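Local structure of elongation factor G (Thermus thermophilus, 2DY1) at residues 177-182 / 188-193. The protein binds GTP and a magnesium ion and probably acts as a GTPase elongation factor in the translocation step of protein synthesis. Sequence-based numbering, arbitrary orientation.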
# COMPACT_ATOMS: atom_id res chain seq x y z
N HIS A 177 -14.67 28.89 -23.90
CA HIS A 177 -15.55 30.04 -24.07
C HIS A 177 -14.85 31.37 -24.37
O HIS A 177 -15.52 32.36 -24.66
CB HIS A 177 -16.44 30.19 -22.84
CG HIS A 177 -17.17 28.94 -22.47
ND1 HIS A 177 -18.29 28.50 -23.13
CD2 HIS A 177 -16.90 28.01 -21.52
CE1 HIS A 177 -18.69 27.36 -22.60
NE2 HIS A 177 -17.87 27.04 -21.62
N GLY A 178 -13.53 31.39 -24.31
CA GLY A 178 -12.81 32.62 -24.59
C GLY A 178 -13.20 33.71 -23.61
O GLY A 178 -13.42 34.87 -23.98
N LYS A 179 -13.31 33.34 -22.34
CA LYS A 179 -13.67 34.28 -21.31
C LYS A 179 -12.66 34.14 -20.19
O LYS A 179 -12.04 33.09 -20.04
CB LYS A 179 -15.09 34.01 -20.80
CG LYS A 179 -16.16 34.31 -21.84
CD LYS A 179 -17.55 34.27 -21.25
CE LYS A 179 -18.60 34.53 -22.32
NZ LYS A 179 -19.99 34.41 -21.78
N ALA A 180 -12.49 35.21 -19.43
CA ALA A 180 -11.53 35.20 -18.35
C ALA A 180 -12.19 35.66 -17.06
O ALA A 180 -13.19 36.39 -17.07
CB ALA A 180 -10.35 36.11 -18.69
N TYR A 181 -11.61 35.23 -15.94
CA TYR A 181 -12.13 35.56 -14.63
C TYR A 181 -11.00 35.84 -13.67
O TYR A 181 -10.05 35.06 -13.60
CB TYR A 181 -12.95 34.39 -14.08
CG TYR A 181 -14.04 33.96 -15.04
CD1 TYR A 181 -13.78 33.05 -16.05
CD2 TYR A 181 -15.30 34.56 -14.98
CE1 TYR A 181 -14.76 32.74 -17.01
CE2 TYR A 181 -16.28 34.27 -15.94
CZ TYR A 181 -16.01 33.36 -16.94
OH TYR A 181 -16.98 33.07 -17.87
N ARG A 182 -11.10 36.92 -12.91
CA ARG A 182 -10.06 37.24 -11.95
C ARG A 182 -10.63 37.08 -10.55
O ARG A 182 -11.84 37.22 -10.34
CB ARG A 182 -9.54 38.67 -12.15
CG ARG A 182 -10.49 39.76 -11.73
CD ARG A 182 -9.92 41.16 -12.04
NE ARG A 182 -8.59 41.41 -11.47
CZ ARG A 182 -8.35 41.78 -10.22
NH1 ARG A 182 -9.35 41.96 -9.35
NH2 ARG A 182 -7.10 41.98 -9.82
N GLU A 188 -14.86 35.86 -7.52
CA GLU A 188 -14.65 35.94 -8.95
C GLU A 188 -15.42 37.03 -9.70
O GLU A 188 -16.58 37.28 -9.40
CB GLU A 188 -15.01 34.56 -9.51
CG GLU A 188 -15.23 34.45 -10.98
CD GLU A 188 -16.02 33.20 -11.31
OE1 GLU A 188 -17.27 33.23 -11.17
OE2 GLU A 188 -15.41 32.17 -11.67
N ARG A 189 -14.76 37.69 -10.64
CA ARG A 189 -15.42 38.68 -11.52
C ARG A 189 -14.84 38.45 -12.90
O ARG A 189 -13.66 38.12 -13.03
CB ARG A 189 -15.10 40.10 -11.17
CG ARG A 189 -15.57 40.67 -9.79
CD ARG A 189 -17.10 40.95 -9.67
NE ARG A 189 -17.69 41.91 -10.63
CZ ARG A 189 -17.92 43.22 -10.47
NH1 ARG A 189 -18.52 43.92 -11.44
NH2 ARG A 189 -17.48 43.82 -9.38
N GLU A 190 -15.68 38.59 -13.92
CA GLU A 190 -15.22 38.39 -15.29
C GLU A 190 -14.20 39.48 -15.63
O GLU A 190 -14.29 40.61 -15.16
CB GLU A 190 -16.38 38.45 -16.30
CG GLU A 190 -15.95 37.95 -17.68
CD GLU A 190 -17.10 37.81 -18.68
OE1 GLU A 190 -18.28 37.89 -18.29
OE2 GLU A 190 -16.79 37.59 -19.87
N ALA A 191 -13.23 39.10 -16.45
CA ALA A 191 -12.18 40.00 -16.87
C ALA A 191 -12.02 39.81 -18.37
O ALA A 191 -12.57 38.86 -18.96
CB ALA A 191 -10.87 39.66 -16.15
N GLU A 192 -11.27 40.70 -19.01
CA GLU A 192 -11.05 40.57 -20.43
C GLU A 192 -9.85 39.68 -20.67
O GLU A 192 -8.94 39.64 -19.84
CB GLU A 192 -10.73 41.95 -21.05
CG GLU A 192 -11.83 42.94 -20.91
CD GLU A 192 -12.83 42.82 -22.04
OE1 GLU A 192 -12.85 41.77 -22.72
OE2 GLU A 192 -13.61 43.77 -22.23
N VAL A 193 -9.86 38.94 -21.78
CA VAL A 193 -8.70 38.12 -22.12
C VAL A 193 -7.70 39.17 -22.58
O VAL A 193 -7.99 39.98 -23.47
CB VAL A 193 -8.97 37.17 -23.30
CG1 VAL A 193 -7.66 36.52 -23.73
CG2 VAL A 193 -9.99 36.10 -22.90
O HOH W 1 -14.14 37.54 -20.56
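A beta hairpin joins Ala180, Tyr181 and Arg182 to Arg189, Glu190 and Ala191 at the edge of the mixed sheet of the GTP-binding domain. Strand 187-191 is the outermost strand there. Strand 179-184 also pairs with strand 168-174, Tyr181 bonding through its backbone to Leu172. Arg182 and Arg189 form a hydrogen-bonded pair. Arg182 N gives a bond of 2.8 Å to Arg189 O, and Arg189 N returns one of 3.0 Å to Arg182 O. At Ala180 and Ala191 only one of the two direct bonds forms. Ala191 N reaches Ala180 O at 2.8 Å, from 51° above the carbonyl plane. Tyr181 and Glu190 form the non-hydrogen-bonded pair between, with both side chains on one face. Tyr181 CG lies anti to its own carbonyl carbon (chi1 -55°), and the ring runs past both glutamates. Its CD2 is 3.8 Å from Glu190 CA and 4.0 Å from Glu188 CD, and its CB is 3.8 Å from Glu188 CG. Glu190 also touches the ring with CG, at CE2. The Glu188 carboxylate lies obliquely by the ring, their planes 42° apart. Replacing Tyr181 with alanine would probably cost both glutamates their ring contacts, although CB would still meet Glu188 CG. The extended Lys179 chain passes Glu190 with CD 3.7 Å from OE2. Lys179 NZ makes no direct bond to that oxygen, so any attraction between these opposite charges is likely to be weak. On the other face, Ala180 CB meets Val193 CG2 at 4.2 Å, and Arg182 and Ala191 touch Leu163. The Arg182 guanidinium forms salt bridges with Glu165 and Glu184. The backbone bonds thus set the strand pairing, and one water completes it where the direct return bond is missing, accepting from Ala180 N and donating to Ala191 O and Glu190 OE2.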